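Local coordinates for protein putative mannose-6-phosphate isomerase YvyI (Bacillus subtilis, PDB 1QWR) that probably catalyses the reversible, zinc-dependent conversion of D-mannose 6-phosphate to D-fructose 6-phosphate, at residues Asp27-Ser32 and Tyr122-Lys127; Gly165-Val170 and Phe251-Trp256. One frame throughout, in Å; residues are numbered along the deposited sequence.

In the fold
From the N terminus, contact 1 comes first: the helix 24-29 region meets the end of strand 119-126, closing a loop of 89 residues that carries the zinc ligands His101 and Glu119. Contact 2 opens only after that loop is shut, so the two follow in series, neither nested nor crossed. It joins strand 167-170 to strand 252-259 across 80 residues that include His176, the third zinc ligand. The contacts, with centres about 16 Å apart, are coupled because strands 119-126 and 167-170 are antiparallel neighbours: Ile123 O lies 2.7 Å from Gly165 N, a probable hydrogen bond. Together they tie helix 24-29, these paired strands and strand 252-259 of the C-terminal cupin domain.

Contact 1 of 2, residues Asp27-Ser32 and Tyr122-Lys127; sequences DRFGYS and YIIDCK. With FMT (formic acid), chain G; ACT (acetate ion), chain F.
A salt bridge from Arg28 to Asp125, with a looser apolar pair beside it, joins the region of helix 24-29 to the end of strand 119-126. The backbones stand well apart, Arg28 CA to Asp125 CA measuring 10.8 Å, and side chains span the gap. Arg28 reaches out with its chain bent at chi3 (61°), which presents the NH1/NH2 edge of the guanidinium. Arg28 NH2 donates to Asp125 OD2 at 2.7 Å with an N-H...O angle of 157°; the oxygen lies almost in the guanidinium plane and accepts through its anti lone pair. Arg28 NH1 reaches the same Asp125 OD2 at 3.1 Å, a weak bond. One oxygen thus receives both donors, and the carboxylate stands nearly upright to the guanidinium, their planes 85° apart. Asp125 OD1 instead takes the backbone N of Cys126 at 2.8 Å, from above the carboxylate plane, which helps fix the rotation of the group.

Ile124 and Asp125 both face Leu183 of strand 182-189, forming a classic beta bulge in the antiparallel pairing of this cupin-family catalytic domain. Consistent with that bulge, Ile124 has helical backbone angles, and both consecutive CB atoms point toward segment 27-32. With an alanine here in place of Asp125, the Arg28 guanidinium would probably lose its carboxylate mate and be freer to swing.

Further along, Phe29 CZ comes within 4.5 Å of Ile124 CD1, meeting it obliquely. Leu89 and Leu183 touch both of these side chains, and Lys293 meets the helix side, making a cation-pi contact with Phe29 and a hydrogen bond to Arg28 O. A formic acid molecule, probably from the crystallisation liquor, accepts a weak bond through O2 from Arg28 NH1 at 3.2 Å.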
loop_
_atom_site.group_PDB
_atom_site.type_symbol
_atom_site.label_atom_id
_atom_site.label_comp_id
_atom_site.label_asym_id
_atom_site.label_seq_id
_atom_site.Cartn_x
_atom_site.Cartn_y
_atom_site.Cartn_z
ATOM N N ASP A 27 -5.738 -4.300 17.609
ATOM C CA ASP A 27 -6.002 -5.701 17.997
ATOM C C ASP A 27 -5.073 -6.754 17.372
ATOM O O ASP A 27 -4.703 -7.738 18.021
ATOM C CB ASP A 27 -7.467 -6.090 17.671
ATOM C CG ASP A 27 -8.497 -5.192 18.366
ATOM O OD1 ASP A 27 -8.226 -4.698 19.480
ATOM O OD2 ASP A 27 -9.595 -4.993 17.798
ATOM N N ARG A 28 -4.679 -6.547 16.123
ATOM C CA ARG A 28 -3.841 -7.522 15.444
ATOM C C ARG A 28 -2.365 -7.162 15.323
ATOM O O ARG A 28 -1.531 -8.054 15.155
ATOM C CB ARG A 28 -4.437 -7.802 14.064
ATOM C CG ARG A 28 -5.920 -8.095 14.167
ATOM C CD ARG A 28 -6.539 -8.512 12.859
ATOM N NE ARG A 28 -5.948 -9.742 12.341
ATOM C CZ ARG A 28 -6.517 -10.498 11.411
ATOM N NH1 ARG A 28 -7.692 -10.146 10.906
ATOM N NH2 ARG A 28 -5.912 -11.595 10.985
ATOM N N PHE A 29 -2.034 -5.874 15.422
ATOM C CA PHE A 29 -0.639 -5.445 15.312
ATOM C C PHE A 29 -0.099 -4.778 16.589
ATOM O O PHE A 29 1.084 -4.398 16.649
ATOM C CB PHE A 29 -0.473 -4.482 14.114
ATOM C CG PHE A 29 -0.583 -5.153 12.768
ATOM C CD1 PHE A 29 0.520 -5.761 12.186
ATOM C CD2 PHE A 29 -1.811 -5.237 12.115
ATOM C CE1 PHE A 29 0.414 -6.456 10.971
ATOM C CE2 PHE A 29 -1.929 -5.926 10.910
ATOM C CZ PHE A 29 -0.821 -6.538 10.336
ATOM N N GLY A 30 -0.956 -4.628 17.603
ATOM C CA GLY A 30 -0.520 -4.013 18.847
ATOM C C GLY A 30 -0.257 -2.518 18.794
ATOM O O GLY A 30 0.318 -1.929 19.734
ATOM N N TYR A 31 -0.684 -1.881 17.712
ATOM C CA TYR A 31 -0.477 -0.441 17.566
ATOM C C TYR A 31 -1.362 0.424 18.464
ATOM O O TYR A 31 -2.497 0.073 18.778
ATOM C CB TYR A 31 -0.768 0.007 16.130
ATOM C CG TYR A 31 0.121 -0.568 15.057
ATOM C CD1 TYR A 31 1.494 -0.747 15.269
ATOM C CD2 TYR A 31 -0.396 -0.854 13.789
ATOM C CE1 TYR A 31 2.331 -1.189 14.235
ATOM C CE2 TYR A 31 0.425 -1.293 12.767
ATOM C CZ TYR A 31 1.784 -1.454 12.992
ATOM O OH TYR A 31 2.584 -1.862 11.953
ATOM N N SER A 32 -0.834 1.583 18.841
ATOM C CA SER A 32 -1.590 2.554 19.623
ATOM C C SER A 32 -2.219 3.416 18.565
ATOM O O SER A 32 -1.508 4.118 17.854
ATOM C CB SER A 32 -0.663 3.417 20.477
ATOM O OG SER A 32 -0.156 2.664 21.548
ATOM N N TYR A 122 -2.416 -6.590 -1.251
ATOM C CA TYR A 122 -2.146 -7.953 -0.841
ATOM C C TYR A 122 -3.149 -8.148 0.281
ATOM O O TYR A 122 -3.148 -7.400 1.263
ATOM C CB TYR A 122 -0.738 -8.153 -0.268
ATOM C CG TYR A 122 -0.603 -9.513 0.359
ATOM C CD1 TYR A 122 -0.538 -10.658 -0.442
ATOM C CD2 TYR A 122 -0.621 -9.680 1.759
ATOM C CE1 TYR A 122 -0.503 -11.934 0.128
ATOM C CE2 TYR A 122 -0.583 -10.961 2.339
ATOM C CZ TYR A 122 -0.531 -12.083 1.512
ATOM O OH TYR A 122 -0.571 -13.360 2.056
ATOM N N ILE A 123 -4.017 -9.145 0.139
ATOM C CA ILE A 123 -5.020 -9.391 1.157
ATOM C C ILE A 123 -4.425 -10.243 2.285
ATOM O O ILE A 123 -4.215 -11.454 2.128
ATOM C CB ILE A 123 -6.239 -10.121 0.564
ATOM C CG1 ILE A 123 -6.760 -9.356 -0.666
ATOM C CG2 ILE A 123 -7.319 -10.301 1.649
ATOM C CD1 ILE A 123 -7.215 -7.888 -0.378
ATOM N N ILE A 124 -4.152 -9.613 3.421
ATOM C CA ILE A 124 -3.580 -10.342 4.538
ATOM C C ILE A 124 -4.645 -11.267 5.115
ATOM O O ILE A 124 -4.395 -12.453 5.333
ATOM C CB ILE A 124 -3.087 -9.386 5.659
ATOM C CG1 ILE A 124 -1.979 -8.461 5.124
ATOM C CG2 ILE A 124 -2.515 -10.207 6.808
ATOM C CD1 ILE A 124 -1.739 -7.212 5.994
ATOM N N ASP A 125 -5.837 -10.726 5.343
ATOM C CA ASP A 125 -6.933 -11.521 5.902
ATOM C C ASP A 125 -8.244 -10.859 5.490
ATOM O O ASP A 125 -8.278 -9.690 5.101
ATOM C CB ASP A 125 -6.826 -11.550 7.433
ATOM C CG ASP A 125 -7.635 -12.685 8.071
ATOM O OD1 ASP A 125 -8.276 -13.471 7.349
ATOM O OD2 ASP A 125 -7.624 -12.788 9.313
ATOM N N CYS A 126 -9.329 -11.610 5.573
ATOM C CA CYS A 126 -10.622 -11.068 5.197
ATOM C C CYS A 126 -11.685 -12.064 5.605
ATOM O O CYS A 126 -11.388 -13.238 5.836
ATOM C CB CYS A 126 -10.698 -10.813 3.676
ATOM S SG CYS A 126 -10.667 -12.259 2.572
ATOM N N LYS A 127 -12.918 -11.588 5.695
ATOM C CA LYS A 127 -14.022 -12.460 6.073
ATOM C C LYS A 127 -14.365 -13.376 4.915
ATOM O O LYS A 127 -14.052 -13.085 3.749
ATOM C CB LYS A 127 -15.252 -11.641 6.476
ATOM C CG LYS A 127 -15.828 -10.775 5.366
ATOM C CD LYS A 127 -17.124 -10.114 5.812
ATOM C CE LYS A 127 -17.639 -9.129 4.781
ATOM N NZ LYS A 127 -18.960 -8.560 5.199
HETATM C C FMT G . -10.758 -8.465 9.084
HETATM O O1 FMT G . -10.502 -9.629 8.620
HETATM O O2 FMT G . -9.832 -8.029 9.856
HETATM C C ACT F . -4.379 2.414 22.597
HETATM O O ACT F . -3.245 2.708 23.067
HETATM O OXT ACT F . -4.747 2.683 21.416
HETATM C CH3 ACT F . -5.251 1.474 23.420
#

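Contact 2 of 2, residues Gly165-Val170 and Phe251-Trp256; sequences GDFYYV and FSVYKW
Tyr169 and Phe251 make the tight part of this contact, where strand 167-170 faces Phe251, just before strand 252-259. Tyr169 CE1 lies 3.6 Å from Phe251 CE1, and the phenylalanine atom sits near the plane of the tyrosine ring, at its edge. The ring centroids are 5.8 Å apart with planes inclined by 62°, an oblique pairing. Phe251 brings its ring here with CG set between the backbone N and the carbonyl carbon (chi1 47°). Next to this pair, Phe167 CE1 packs on Val253 CG1 at 4.0 Å. Cys120 of strand 119-126 touches Phe167, Phe251 and Val253, and Phe245 stacks on the Phe167 ring.

Polar links between the segments pass through water at two places. One water bonds to Tyr169 OH at 2.7 Å and accepts from Phe251 N; it also lies over the centre of the Phe251 ring. At the other end, where the side chains no longer pack closely, a second water donates to Gly165 O at 2.8 Å and accepts from Lys255 NZ at 3.1 Å. Tyr122 OH is a second hydrogen-bond partner of Lys255 NZ.

The closest CA pair, Phe167 and Val253, is 9.7 Å apart, a spacing consistent with two beta-sheet layers packed through their side chains. The Phe251 side chain lies about 5 Å from that of the zinc ligand Glu119 and about 11 Å from the zinc ion itself, so this layer-to-layer packing, between strand 167-170 and a strand of the C-terminal cupin domain, borders a ligand of the metal site.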
loop_
_atom_site.group_PDB
_atom_site.type_symbol
_atom_site.label_atom_id
_atom_site.label_comp_id
_atom_site.label_asym_id
_atom_site.label_seq_id
_atom_site.Cartn_x
_atom_site.Cartn_y
_atom_site.Cartn_z
ATOM N N GLY A 165 -4.428 -13.984 1.087
ATOM C CA GLY A 165 -3.362 -14.388 0.202
ATOM C C GLY A 165 -3.497 -13.838 -1.207
ATOM O O GLY A 165 -2.529 -13.882 -1.971
ATOM N N ASP A 166 -4.675 -13.334 -1.561
ATOM C CA ASP A 166 -4.880 -12.771 -2.897
ATOM C C ASP A 166 -4.062 -11.500 -3.155
ATOM O O ASP A 166 -3.767 -10.742 -2.236
ATOM C CB ASP A 166 -6.351 -12.401 -3.108
ATOM C CG ASP A 166 -7.224 -13.592 -3.492
ATOM O OD1 ASP A 166 -6.700 -14.707 -3.656
ATOM O OD2 ASP A 166 -8.445 -13.383 -3.629
ATOM N N PHE A 167 -3.745 -11.250 -4.424
ATOM C CA PHE A 167 -3.016 -10.035 -4.790
ATOM C C PHE A 167 -3.722 -9.405 -5.970
ATOM O O PHE A 167 -4.046 -10.096 -6.935
ATOM C CB PHE A 167 -1.573 -10.324 -5.192
ATOM C CG PHE A 167 -0.787 -9.083 -5.582
ATOM C CD1 PHE A 167 -0.053 -8.373 -4.626
ATOM C CD2 PHE A 167 -0.774 -8.632 -6.902
ATOM C CE1 PHE A 167 0.696 -7.230 -4.986
ATOM C CE2 PHE A 167 -0.034 -7.491 -7.263
ATOM C CZ PHE A 167 0.702 -6.796 -6.292
ATOM N N TYR A 168 -3.974 -8.098 -5.881
ATOM C CA TYR A 168 -4.628 -7.364 -6.967
ATOM C C TYR A 168 -3.829 -6.129 -7.359
ATOM O O TYR A 168 -3.444 -5.332 -6.509
ATOM C CB TYR A 168 -6.043 -6.928 -6.573
ATOM C CG TYR A 168 -6.955 -8.093 -6.300
ATOM C CD1 TYR A 168 -7.071 -8.621 -5.021
ATOM C CD2 TYR A 168 -7.614 -8.745 -7.350
ATOM C CE1 TYR A 168 -7.816 -9.788 -4.784
ATOM C CE2 TYR A 168 -8.353 -9.906 -7.126
ATOM C CZ TYR A 168 -8.445 -10.426 -5.847
ATOM O OH TYR A 168 -9.118 -11.617 -5.628
ATOM N N TYR A 169 -3.599 -5.969 -8.655
ATOM C CA TYR A 169 -2.877 -4.808 -9.158
ATOM C C TYR A 169 -3.956 -3.827 -9.613
ATOM O O TYR A 169 -4.906 -4.222 -10.304
ATOM C CB TYR A 169 -1.991 -5.232 -10.322
ATOM C CG TYR A 169 -1.111 -4.134 -10.840
ATOM C CD1 TYR A 169 -0.008 -3.709 -10.115
ATOM C CD2 TYR A 169 -1.355 -3.546 -12.076
ATOM C CE1 TYR A 169 0.849 -2.725 -10.612
ATOM C CE2 TYR A 169 -0.510 -2.563 -12.582
ATOM C CZ TYR A 169 0.596 -2.165 -11.843
ATOM O OH TYR A 169 1.473 -1.257 -12.369
ATOM N N VAL A 170 -3.820 -2.560 -9.222
ATOM C CA VAL A 170 -4.825 -1.534 -9.533
ATOM C C VAL A 170 -4.221 -0.353 -10.275
ATOM O O VAL A 170 -3.825 0.643 -9.673
ATOM C CB VAL A 170 -5.490 -1.012 -8.241
ATOM C CG1 VAL A 170 -6.741 -0.180 -8.593
ATOM C CG2 VAL A 170 -5.852 -2.173 -7.327
ATOM N N PHE A 251 6.529 -0.301 -9.421
ATOM C CA PHE A 251 7.037 -1.087 -8.298
ATOM C C PHE A 251 6.960 -2.576 -8.576
ATOM O O PHE A 251 6.282 -3.010 -9.507
ATOM C CB PHE A 251 6.222 -0.789 -7.013
ATOM C CG PHE A 251 4.713 -0.817 -7.214
ATOM C CD1 PHE A 251 4.029 -2.026 -7.394
ATOM C CD2 PHE A 251 3.981 0.389 -7.231
ATOM C CE1 PHE A 251 2.623 -2.047 -7.595
ATOM C CE2 PHE A 251 2.580 0.390 -7.427
ATOM C CZ PHE A 251 1.893 -0.820 -7.611
ATOM N N SER A 252 7.679 -3.340 -7.761
ATOM C CA SER A 252 7.699 -4.809 -7.815
ATOM C C SER A 252 7.364 -5.172 -6.365
ATOM O O SER A 252 7.916 -4.567 -5.422
ATOM C CB SER A 252 9.096 -5.340 -8.173
ATOM O OG SER A 252 9.451 -5.002 -9.530
ATOM N N VAL A 253 6.481 -6.144 -6.183
ATOM C CA VAL A 253 6.062 -6.538 -4.844
ATOM C C VAL A 253 6.201 -8.036 -4.675
ATOM O O VAL A 253 5.886 -8.785 -5.602
ATOM C CB VAL A 253 4.601 -6.119 -4.596
ATOM C CG1 VAL A 253 4.196 -6.426 -3.120
ATOM C CG2 VAL A 253 4.463 -4.606 -4.890
ATOM N N TYR A 254 6.635 -8.452 -3.484
ATOM C CA TYR A 254 6.897 -9.862 -3.186
ATOM C C TYR A 254 6.468 -10.256 -1.784
ATOM O O TYR A 254 6.290 -9.412 -0.914
ATOM C CB TYR A 254 8.392 -10.137 -3.223
ATOM C CG TYR A 254 9.124 -9.584 -4.396
ATOM C CD1 TYR A 254 9.592 -10.429 -5.404
ATOM C CD2 TYR A 254 9.376 -8.215 -4.504
ATOM C CE1 TYR A 254 10.291 -9.934 -6.474
ATOM C CE2 TYR A 254 10.077 -7.702 -5.587
ATOM C CZ TYR A 254 10.538 -8.577 -6.573
ATOM O OH TYR A 254 11.284 -8.102 -7.637
ATOM N N LYS A 255 6.337 -11.562 -1.565
ATOM C CA LYS A 255 6.027 -12.060 -0.238
ATOM C C LYS A 255 7.176 -12.992 0.145
ATOM O O LYS A 255 7.600 -13.831 -0.664
ATOM C CB LYS A 255 4.706 -12.844 -0.198
ATOM C CG LYS A 255 4.442 -13.451 1.196
ATOM C CD LYS A 255 2.974 -13.860 1.422
ATOM C CE LYS A 255 2.629 -15.151 0.726
ATOM N NZ LYS A 255 1.272 -15.639 1.203
ATOM N N TRP A 256 7.735 -12.791 1.335
ATOM C CA TRP A 256 8.788 -13.662 1.835
ATOM C C TRP A 256 8.161 -14.474 2.959
ATOM O O TRP A 256 7.696 -13.921 3.953
ATOM C CB TRP A 256 9.959 -12.899 2.462
ATOM C CG TRP A 256 10.778 -12.077 1.524
ATOM C CD1 TRP A 256 10.769 -12.111 0.164
ATOM C CD2 TRP A 256 11.809 -11.165 1.900
ATOM N NE1 TRP A 256 11.745 -11.281 -0.338
ATOM C CE2 TRP A 256 12.402 -10.688 0.711
ATOM C CE3 TRP A 256 12.292 -10.707 3.129
ATOM C CZ2 TRP A 256 13.461 -9.767 0.711
ATOM C CZ3 TRP A 256 13.354 -9.787 3.133
ATOM C CH2 TRP A 256 13.922 -9.330 1.931
HETATM O O HOH W 1 -0.122 -15.320 -1.564
HETATM O O HOH W 2 3.832 -0.919 -11.064
#